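Local coordinates for putative carbohydrate-active enzyme (Uncultured organism, PDB 5WH8), which probably hydrolyses O-glycosidic bonds of polysaccharides such as cellulose, this chain being the family 5 glycoside hydrolase domain of a longer, probably secreted, multi-modular enzyme, at residues 73-78 and 85-90; 89-94 and 129-134; 218-223 and 251-256. All blocks are in the same frame, centred on the assembly; numbering follows the deposited sequence. Where two conformers were deposited one is given.

Contact 1 (73-78 and 85-90). With EDO (1,2-ethanediol), chain J.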
loop_
_atom_site.group_PDB
_atom_site.type_symbol
_atom_site.label_atom_id
_atom_site.label_comp_id
_atom_site.label_asym_id
_atom_site.label_seq_id
_atom_site.Cartn_x
_atom_site.Cartn_y
_atom_site.Cartn_z
ATOM N N GLY A 73 3.795 -19.412 -6.633
ATOM C CA GLY A 73 2.756 -18.671 -7.328
ATOM C C GLY A 73 3.055 -17.210 -7.570
ATOM O O GLY A 73 2.190 -16.463 -8.059
ATOM N N GLY A 74 4.267 -16.789 -7.233
ATOM C CA GLY A 74 4.672 -15.401 -7.422
ATOM C C GLY A 74 4.638 -15.002 -8.884
ATOM O O GLY A 74 4.634 -15.871 -9.753
ATOM N N TYR A 75 4.614 -13.700 -9.151
ATOM C CA TYR A 75 4.469 -13.193 -10.507
ATOM C C TYR A 75 5.548 -13.746 -11.421
ATOM O O TYR A 75 5.277 -14.026 -12.594
ATOM C CB TYR A 75 4.512 -11.668 -10.506
ATOM C CG TYR A 75 4.211 -11.027 -11.844
ATOM C CD1 TYR A 75 5.212 -10.838 -12.777
ATOM C CD2 TYR A 75 2.939 -10.567 -12.137
ATOM C CE1 TYR A 75 4.959 -10.238 -13.992
ATOM C CE2 TYR A 75 2.664 -9.957 -13.351
ATOM C CZ TYR A 75 3.690 -9.785 -14.271
ATOM O OH TYR A 75 3.435 -9.174 -15.477
ATOM N N THR A 76 6.763 -13.937 -10.920
ATOM C CA THR A 76 7.865 -14.352 -11.802
ATOM C C THR A 76 7.905 -15.868 -12.054
ATOM O O THR A 76 8.733 -16.342 -12.842
ATOM C CB THR A 76 9.253 -13.948 -11.251
ATOM O OG1 THR A 76 9.547 -14.683 -10.053
ATOM C CG2 THR A 76 9.330 -12.448 -11.005
ATOM N N THR A 77 7.024 -16.621 -11.396
ATOM C CA THR A 77 7.154 -18.090 -11.322
ATOM C C THR A 77 6.380 -18.892 -12.373
ATOM O O THR A 77 6.722 -20.046 -12.631
ATOM C CB THR A 77 6.694 -18.650 -9.952
ATOM O OG1 THR A 77 5.272 -18.560 -9.832
ATOM C CG2 THR A 77 7.348 -17.912 -8.792
ATOM N N ASN A 78 5.327 -18.306 -12.933
ATOM C CA ASN A 78 4.400 -19.038 -13.817
ATOM C C ASN A 78 3.917 -20.328 -13.157
ATOM O O ASN A 78 3.727 -21.356 -13.825
ATOM C CB ASN A 78 5.059 -19.338 -15.181
ATOM C CG ASN A 78 5.164 -18.120 -16.073
ATOM O OD1 ASN A 78 4.235 -17.312 -16.168
ATOM N ND2 ASN A 78 6.292 -18.000 -16.763
ATOM N N ASP A 85 -1.688 -12.958 -17.818
ATOM C CA ASP A 85 -2.966 -13.232 -17.161
ATOM C C ASP A 85 -3.005 -12.691 -15.717
ATOM O O ASP A 85 -4.058 -12.310 -15.227
ATOM C CB ASP A 85 -3.272 -14.715 -17.141
ATOM C CG ASP A 85 -3.593 -15.256 -18.521
ATOM O OD1 ASP A 85 -4.233 -14.528 -19.310
ATOM O OD2 ASP A 85 -3.218 -16.415 -18.802
ATOM N N TYR A 86 -1.867 -12.694 -15.040
ATOM C CA TYR A 86 -1.784 -12.112 -13.701
ATOM C C TYR A 86 -2.070 -10.606 -13.849
ATOM O O TYR A 86 -2.813 -10.018 -13.049
ATOM C CB TYR A 86 -0.395 -12.404 -13.098
ATOM C CG TYR A 86 -0.284 -12.444 -11.591
ATOM C CD1 TYR A 86 -0.958 -11.524 -10.795
ATOM C CD2 TYR A 86 0.525 -13.385 -10.967
ATOM C CE1 TYR A 86 -0.841 -11.543 -9.415
ATOM C CE2 TYR A 86 0.644 -13.405 -9.566
ATOM C CZ TYR A 86 -0.032 -12.470 -8.809
ATOM O OH TYR A 86 0.072 -12.457 -7.423
ATOM N N ASN A 87 -1.531 -9.988 -14.906
ATOM C CA ASN A 87 -1.854 -8.589 -15.221
ATOM C C ASN A 87 -3.367 -8.375 -15.342
ATOM O O ASN A 87 -3.920 -7.386 -14.842
ATOM C CB ASN A 87 -1.184 -8.140 -16.541
ATOM C CG ASN A 87 0.309 -7.928 -16.429
ATOM O OD1 ASN A 87 0.894 -8.070 -15.363
ATOM N ND2 ASN A 87 0.944 -7.591 -17.563
ATOM N N ALA A 88 -4.054 -9.294 -16.019
ATOM C CA ALA A 88 -5.482 -9.146 -16.250
ATOM C C ALA A 88 -6.276 -9.253 -14.942
ATOM O O ALA A 88 -7.252 -8.521 -14.714
ATOM C CB ALA A 88 -5.964 -10.189 -17.261
ATOM N N TYR A 89 -5.829 -10.145 -14.068
ATOM C CA TYR A 89 -6.410 -10.294 -12.738
ATOM C C TYR A 89 -6.262 -9.020 -11.901
ATOM O O TYR A 89 -7.198 -8.595 -11.207
ATOM C CB TYR A 89 -5.739 -11.476 -12.042
ATOM C CG TYR A 89 -6.092 -11.667 -10.586
ATOM C CD1 TYR A 89 -7.232 -12.354 -10.216
ATOM C CD2 TYR A 89 -5.265 -11.179 -9.578
ATOM C CE1 TYR A 89 -7.553 -12.542 -8.898
ATOM C CE2 TYR A 89 -5.590 -11.357 -8.254
ATOM C CZ TYR A 89 -6.727 -12.043 -7.923
ATOM O OH TYR A 89 -7.050 -12.243 -6.606
ATOM N N ILE A 90 -5.064 -8.443 -11.940
ATOM C CA ILE A 90 -4.782 -7.197 -11.238
ATOM C C ILE A 90 -5.688 -6.092 -11.767
ATOM O O ILE A 90 -6.279 -5.320 -10.988
ATOM C CB ILE A 90 -3.282 -6.822 -11.398
ATOM C CG1 ILE A 90 -2.408 -7.838 -10.644
ATOM C CG2 ILE A 90 -3.002 -5.414 -10.885
ATOM C CD1 ILE A 90 -0.919 -7.836 -11.042
HETATM C C1 EDO J . -1.510 -7.796 -20.906
HETATM O O1 EDO J . -0.449 -7.937 -19.950
HETATM C C2 EDO J . -2.879 -7.889 -20.241
HETATM O O2 EDO J . -3.160 -9.246 -19.872
HETATM O O HOH W 1 1.358 -14.512 -6.414
#
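Asn87 OD1 accepts a hydrogen bond from the hydroxyl of Tyr75, with 2.8 Å between OD1 and Tyr75 OH, and this bond ties the loop 73-78, which follows the second strand of the (beta/alpha)8 barrel, to the helix it leads into. The donor meets the amide carbonyl at a C=O...O angle of 117°, tilted somewhat from its plane, while OD1 itself lies at the edge of the tyrosine ring. In the crystal, Asn87 ND2 also donates to O1 of an ethanediol, probably from the crystallisation liquor. Tyr75 CG is anti to the backbone N (chi1 -173°), which carries the ring across to the helix, where CD2 settles over one face of the Tyr86 ring, toward its rim, 3.8 Å from Tyr86 CG. The two rings meet obliquely, their planes 45° apart. At the far end of Tyr86 a water joins its OH to the carbonyl of Gly73, 2.6 Å from Tyr86 OH and 2.7 Å from Gly73 O. A loop without regular structure is thus fastened through one aromatic pair flanked by polar links. Around this pair, Trp108 of strand 103-109 and Phe128 of helix 122-135 meet Tyr75 edge-to-face, Trp80 does the same to Tyr86, and both tyrosines rest on Ile67, so the contact packs against strand 62-68 and helix 122-135.

Contact 2 (89-94 and 129-134)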
loop_
_atom_site.group_PDB
_atom_site.type_symbol
_atom_site.label_atom_id
_atom_site.label_comp_id
_atom_site.label_asym_id
_atom_site.label_seq_id
_atom_site.Cartn_x
_atom_site.Cartn_y
_atom_site.Cartn_z
ATOM N N TYR A 89 -5.829 -10.145 -14.068
ATOM C CA TYR A 89 -6.410 -10.294 -12.738
ATOM C C TYR A 89 -6.262 -9.020 -11.901
ATOM O O TYR A 89 -7.198 -8.595 -11.207
ATOM C CB TYR A 89 -5.739 -11.476 -12.042
ATOM C CG TYR A 89 -6.092 -11.667 -10.586
ATOM C CD1 TYR A 89 -7.232 -12.354 -10.216
ATOM C CD2 TYR A 89 -5.265 -11.179 -9.578
ATOM C CE1 TYR A 89 -7.553 -12.542 -8.898
ATOM C CE2 TYR A 89 -5.590 -11.357 -8.254
ATOM C CZ TYR A 89 -6.727 -12.043 -7.923
ATOM O OH TYR A 89 -7.050 -12.243 -6.606
ATOM N N ILE A 90 -5.064 -8.443 -11.940
ATOM C CA ILE A 90 -4.782 -7.197 -11.238
ATOM C C ILE A 90 -5.688 -6.092 -11.767
ATOM O O ILE A 90 -6.279 -5.320 -10.988
ATOM C CB ILE A 90 -3.282 -6.822 -11.398
ATOM C CG1 ILE A 90 -2.408 -7.838 -10.644
ATOM C CG2 ILE A 90 -3.002 -5.414 -10.885
ATOM C CD1 ILE A 90 -0.919 -7.836 -11.042
ATOM N N ASP A 91 -5.805 -6.012 -13.094
ATOM C CA ASP A 91 -6.659 -5.006 -13.717
ATOM C C ASP A 91 -8.106 -5.123 -13.226
ATOM O O ASP A 91 -8.773 -4.107 -13.001
ATOM C CB ASP A 91 -6.684 -5.140 -15.238
ATOM C CG ASP A 91 -5.377 -4.742 -15.926
ATOM O OD1 ASP A 91 -4.523 -4.032 -15.351
ATOM O OD2 ASP A 91 -5.229 -5.131 -17.112
ATOM N N ASN A 92 -8.595 -6.357 -13.100
ATOM C CA ASN A 92 -9.947 -6.588 -12.592
ATOM C C ASN A 92 -10.113 -6.009 -11.181
ATOM O O ASN A 92 -11.122 -5.374 -10.873
ATOM C CB ASN A 92 -10.296 -8.083 -12.571
ATOM C CG ASN A 92 -10.473 -8.685 -13.967
ATOM O OD1 ASN A 92 -10.563 -7.982 -14.973
ATOM N ND2 ASN A 92 -10.533 -10.010 -14.016
ATOM N N MET A 93 -9.127 -6.242 -10.320
ATOM C CA MET A 93 -9.179 -5.719 -8.950
ATOM C C MET A 93 -9.132 -4.186 -8.945
ATOM O O MET A 93 -9.833 -3.538 -8.165
ATOM C CB MET A 93 -8.030 -6.267 -8.106
ATOM C CG MET A 93 -8.033 -7.765 -7.926
ATOM S SD MET A 93 -9.575 -8.420 -7.280
ATOM C CE MET A 93 -9.814 -7.441 -5.815
ATOM N N VAL A 94 -8.298 -3.601 -9.803
ATOM C CA VAL A 94 -8.233 -2.135 -9.928
ATOM C C VAL A 94 -9.605 -1.566 -10.341
ATOM O O VAL A 94 -10.042 -0.528 -9.831
ATOM C CB VAL A 94 -7.130 -1.716 -10.933
ATOM C CG1 VAL A 94 -7.166 -0.200 -11.188
ATOM C CG2 VAL A 94 -5.764 -2.158 -10.418
ATOM N N TRP A 129 5.664 -2.750 -15.225
ATOM C CA TRP A 129 5.350 -1.369 -14.946
ATOM C C TRP A 129 5.055 -0.592 -16.224
ATOM O O TRP A 129 4.248 0.336 -16.197
ATOM C CB TRP A 129 6.473 -0.720 -14.131
ATOM C CG TRP A 129 6.352 -1.090 -12.660
ATOM C CD1 TRP A 129 7.269 -1.751 -11.881
ATOM C CD2 TRP A 129 5.215 -0.836 -11.809
ATOM N NE1 TRP A 129 6.774 -1.901 -10.602
ATOM C CE2 TRP A 129 5.514 -1.360 -10.540
ATOM C CE3 TRP A 129 3.974 -0.223 -12.009
ATOM C CZ2 TRP A 129 4.611 -1.258 -9.446
ATOM C CZ3 TRP A 129 3.079 -0.139 -10.952
ATOM C CH2 TRP A 129 3.400 -0.670 -9.680
ATOM N N ASP A 130 5.658 -0.993 -17.351
ATOM C CA ASP A 130 5.312 -0.420 -18.667
ATOM C C ASP A 130 3.832 -0.679 -18.955
ATOM O O ASP A 130 3.076 0.249 -19.273
ATOM C CB ASP A 130 6.203 -1.048 -19.754
ATOM C CG ASP A 130 6.235 -0.255 -21.076
ATOM O OD1 ASP A 130 5.806 0.899 -21.165
ATOM O OD2 ASP A 130 6.734 -0.826 -22.065
ATOM N N TYR A 131 3.420 -1.932 -18.814
ATOM C CA TYR A 131 2.026 -2.293 -19.015
ATOM C C TYR A 131 1.093 -1.557 -18.044
ATOM O O TYR A 131 0.102 -0.955 -18.468
ATOM C CB TYR A 131 1.800 -3.797 -18.881
ATOM C CG TYR A 131 0.327 -4.102 -18.971
ATOM C CD1 TYR A 131 -0.311 -4.134 -20.205
ATOM C CD2 TYR A 131 -0.450 -4.265 -17.828
ATOM C CE1 TYR A 131 -1.677 -4.359 -20.305
ATOM C CE2 TYR A 131 -1.811 -4.488 -17.916
ATOM C CZ TYR A 131 -2.423 -4.536 -19.162
ATOM O OH TYR A 131 -3.776 -4.762 -19.290
ATOM N N MET A 132 1.380 -1.604 -16.745
ATOM C CA MET A 132 0.417 -1.073 -15.781
ATOM C C MET A 132 0.222 0.434 -15.909
ATOM O O MET A 132 -0.895 0.946 -15.767
ATOM C CB MET A 132 0.826 -1.429 -14.340
ATOM C CG MET A 132 0.576 -2.903 -14.001
ATOM S SD MET A 132 -1.203 -3.303 -13.990
ATOM C CE MET A 132 -1.171 -5.070 -14.106
ATOM N N SER A 133 1.304 1.155 -16.182
ATOM C CA SER A 133 1.219 2.604 -16.304
ATOM C C SER A 133 0.509 3.012 -17.591
ATOM O O SER A 133 -0.240 3.983 -17.580
ATOM C CB SER A 133 2.620 3.250 -16.209
ATOM O OG SER A 133 3.539 2.740 -17.169
ATOM N N ALA A 134 0.711 2.269 -18.678
ATOM C CA ALA A 134 -0.050 2.522 -19.909
ATOM C C ALA A 134 -1.543 2.195 -19.713
ATOM O O ALA A 134 -2.413 2.958 -20.101
ATOM C CB ALA A 134 0.516 1.714 -21.063
#
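Two consecutive outer helices of the (beta/alpha)8 barrel, 83-100 and 122-135, meet here, illustrating how neighbouring helices of a TIM barrel can be joined by a few side chains. The short segments run in broadly the same direction, 30° apart, as expected for successive helices of this fold, but their axes come no closer than 11.9 Å. Side chains span that gap. With chi1 near 180° (175°), the ring of Tyr131 extends away from its backbone nitrogen toward helix 83-100 and donates its hydroxyl to Asp91, with 2.6 Å between Tyr131 OH and Asp91 OD2. The bond uses the syn lone pair of OD2, and OD2 lies at the edge of the phenol ring, the carboxylate and ring planes 29° apart. The acid and the phenol approach from opposite directions, so each contributes to crossing the space between the helices. The other carboxylate oxygen, Asp91 OD1, is hydrogen-bonded with NE2 of His136, just beyond helix 122-135. Both oxygens of this buried acid therefore have a hydrogen-bond partner, which would probably help to keep it ionised. Beside this polar link runs the apolar part of the contact. Met132, bent at chi2, carries its methyl to Ile90, 3.7 Å separating Met132 CE from the CG2 branch of Ile90, with the side chains crossing at about a right angle. Met132 SD and CE also touch Asp91 OD1, with SD 3.7 Å from OD1, so the end of the thioether touches both the isoleucine and the acid. Further inward, Ile90 rests on Ile67 of strand 62-68, Val94 packs against Ile106 of strand 103-109, and Trp129 touches both that strand and helix 157-172, which continues the outer layer beyond helix 122-135.

Contact 3 (218-223 and 251-256); sequences YLRDKA and FDECNT. With EDO (1,2-ethanediol), chain N.
The charged link between helices 217-228 and 251-263, the outer helices after the sixth and seventh strands of the TIM barrel, is a salt bridge in which Arg220 converges on a single oxygen of Glu253. The guanidinium comes end-on: NH1 lies 2.8 Å and NH2 3.1 Å from Glu253 OE2, which sits in the guanidinium plane. The bond from NH1 is the straighter (157° at the hydrogen) and meets OE2 nearly along the C-O axis, whereas the bond from NH2 falls on the syn lone pair of OE2. Glu253 reaches this position through a bend at chi2 (67°). Thr216 OG1, just before the helix 217-228, is also hydrogen-bonded to OE2, so at least three protein atoms, from Arg220 and Thr216, surround this oxygen.

The solvent-mediated link is lopsided. A water donates to the other carboxylate oxygen, 2.7 Å from Glu253 OE1, but its bond from Arg220 NH2 is weak.

A cation-pi interaction joins Arg220 to Trp257, the residue that follows Thr256 on helix 251-263.

Packing over the guanidinium face is a further kind of contact. At the partly exposed periphery of the barrel, one arginine thereby combines charge pairing at its edge with packing over its face. The group on that face is the methyl of Thr256: CG2 stands over the centre of the guanidinium, 3.6 Å from Arg220 CZ.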
loop_
_atom_site.group_PDB
_atom_site.type_symbol
_atom_site.label_atom_id
_atom_site.label_comp_id
_atom_site.label_asym_id
_atom_site.label_seq_id
_atom_site.Cartn_x
_atom_site.Cartn_y
_atom_site.Cartn_z
ATOM N N TYR A 218 12.863 3.996 18.075
ATOM C CA TYR A 218 13.996 4.105 17.138
ATOM C C TYR A 218 13.516 4.321 15.700
ATOM O O TYR A 218 14.049 5.169 14.962
ATOM C CB TYR A 218 14.886 2.854 17.205
ATOM C CG TYR A 218 16.104 2.777 16.264
ATOM C CD1 TYR A 218 16.786 3.916 15.817
ATOM C CD2 TYR A 218 16.580 1.541 15.835
ATOM C CE1 TYR A 218 17.912 3.803 14.979
ATOM C CE2 TYR A 218 17.681 1.428 15.001
ATOM C CZ TYR A 218 18.343 2.552 14.577
ATOM O OH TYR A 218 19.438 2.395 13.747
ATOM N N LEU A 219 12.507 3.557 15.283
ATOM C CA LEU A 219 12.005 3.700 13.927
ATOM C C LEU A 219 11.223 5.000 13.726
ATOM O O LEU A 219 11.315 5.600 12.659
ATOM C CB LEU A 219 11.142 2.479 13.540
ATOM C CG LEU A 219 10.763 2.412 12.051
ATOM C CD1 LEU A 219 11.982 2.485 11.114
ATOM C CD2 LEU A 219 9.945 1.125 11.807
ATOM N N ARG A 220 10.448 5.431 14.728
ATOM C CA ARG A 220 9.780 6.738 14.655
ATOM C C ARG A 220 10.807 7.863 14.530
ATOM O O ARG A 220 10.604 8.818 13.781
ATOM C CB ARG A 220 8.865 6.970 15.872
ATOM C CG ARG A 220 7.596 6.093 15.835
ATOM C CD ARG A 220 6.596 6.436 16.916
ATOM N NE ARG A 220 7.041 6.050 18.256
ATOM C CZ ARG A 220 6.795 4.871 18.834
ATOM N NH1 ARG A 220 6.142 3.911 18.179
ATOM N NH2 ARG A 220 7.222 4.622 20.067
ATOM N N ASP A 221 11.929 7.737 15.236
ATOM C CA ASP A 221 12.974 8.767 15.166
ATOM C C ASP A 221 13.621 8.803 13.768
ATOM O O ASP A 221 13.875 9.871 13.206
ATOM C CB ASP A 221 14.079 8.525 16.206
ATOM C CG ASP A 221 13.662 8.833 17.634
ATOM O OD1 ASP A 221 12.699 9.593 17.875
ATOM O OD2 ASP A 221 14.332 8.290 18.547
ATOM N N LYS A 222 13.914 7.628 13.205
ATOM C CA LYS A 222 14.400 7.534 11.825
ATOM C C LYS A 222 13.426 8.191 10.843
ATOM O O LYS A 222 13.819 8.938 9.942
ATOM C CB LYS A 222 14.612 6.063 11.423
ATOM C CG LYS A 222 15.890 5.471 12.017
ATOM C CD LYS A 222 15.903 3.935 12.080
ATOM C CE LYS A 222 15.838 3.247 10.702
ATOM N NZ LYS A 222 16.996 3.552 9.818
ATOM N N ALA A 223 12.141 7.914 11.029
ATOM C CA ALA A 223 11.131 8.506 10.160
ATOM C C ALA A 223 11.115 10.023 10.318
ATOM O O ALA A 223 10.967 10.763 9.325
ATOM C CB ALA A 223 9.756 7.924 10.450
ATOM N N PHE A 251 -1.379 -3.860 21.044
ATOM C CA PHE A 251 -2.256 -2.742 20.726
ATOM C C PHE A 251 -1.843 -1.429 21.401
ATOM O O PHE A 251 -2.122 -0.351 20.855
ATOM C CB PHE A 251 -3.697 -3.092 21.122
ATOM C CG PHE A 251 -4.306 -4.215 20.320
ATOM C CD1 PHE A 251 -4.016 -4.400 18.980
ATOM C CD2 PHE A 251 -5.201 -5.080 20.923
ATOM C CE1 PHE A 251 -4.600 -5.430 18.256
ATOM C CE2 PHE A 251 -5.791 -6.123 20.203
ATOM C CZ PHE A 251 -5.483 -6.302 18.869
ATOM N N ASP A 252 -1.218 -1.494 22.577
ATOM C CA ASP A 252 -0.767 -0.251 23.229
ATOM C C ASP A 252 0.316 0.433 22.375
ATOM O O ASP A 252 0.264 1.653 22.140
ATOM C CB ASP A 252 -0.241 -0.528 24.642
ATOM C CG ASP A 252 -1.344 -0.926 25.617
ATOM O OD1 ASP A 252 -2.442 -0.336 25.567
ATOM O OD2 ASP A 252 -1.100 -1.826 26.445
ATOM N N GLU A 253 1.279 -0.342 21.879
ATOM C CA GLU A 253 2.331 0.222 21.038
ATOM C C GLU A 253 1.726 0.650 19.691
ATOM O O GLU A 253 2.106 1.690 19.127
ATOM C CB GLU A 253 3.502 -0.762 20.839
ATOM C CG GLU A 253 4.671 -0.206 19.995
ATOM C CD GLU A 253 5.423 0.937 20.676
ATOM O OE1 GLU A 253 5.451 0.985 21.935
ATOM O OE2 GLU A 253 6.000 1.776 19.948
ATOM N N CYS A 254 0.769 -0.112 19.168
ATOM C CA CYS A 254 0.123 0.313 17.926
ATOM C C CYS A 254 -0.636 1.629 18.139
ATOM O O CYS A 254 -0.658 2.469 17.251
ATOM C CB CYS A 254 -0.807 -0.769 17.376
ATOM S SG CYS A 254 -1.162 -0.563 15.607
ATOM N N ASN A 255 -1.246 1.812 19.309
ATOM C CA ASN A 255 -1.920 3.096 19.591
ATOM C C ASN A 255 -0.923 4.262 19.552
ATOM O O ASN A 255 -1.222 5.329 19.021
ATOM C CB ASN A 255 -2.637 3.050 20.944
ATOM C CG ASN A 255 -3.964 2.292 20.896
ATOM O OD1 ASN A 255 -4.546 2.086 19.834
ATOM N ND2 ASN A 255 -4.472 1.913 22.070
ATOM N N THR A 256 0.268 4.052 20.095
ATOM C CA THR A 256 1.330 5.058 20.019
ATOM C C THR A 256 1.674 5.395 18.573
ATOM O O THR A 256 1.731 6.574 18.213
ATOM C CB THR A 256 2.593 4.590 20.768
ATOM O OG1 THR A 256 2.264 4.394 22.151
ATOM C CG2 THR A 256 3.734 5.588 20.663
HETATM C C1 EDO N . 13.525 -0.408 16.116
HETATM O O1 EDO N . 12.407 0.431 16.489
HETATM C C2 EDO N . 13.646 -0.667 14.615
HETATM O O2 EDO N . 14.566 0.226 13.976
HETATM O O HOH W 2 7.027 2.915 22.858
#

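From the N terminus, contact 1 comes first, closing the short loop between strand 62-68 and helix 83-100, whose first turns pack back on it. Contact 2 begins where it ends: the two share Tyr89 and Ile90, and contact 2 closes the longer loop through strand 103-109 to helix 122-135. They touch directly, Asn87 of contact 1 packing on Tyr131 and Met132 of contact 2, and so form one continuous patch. Contact 3 follows in series, neither enclosing nor crossing the others, and closes the path through strand 233-239. Its centre lies about 33 Å from that of contact 2, on the opposite side of the chain's centre.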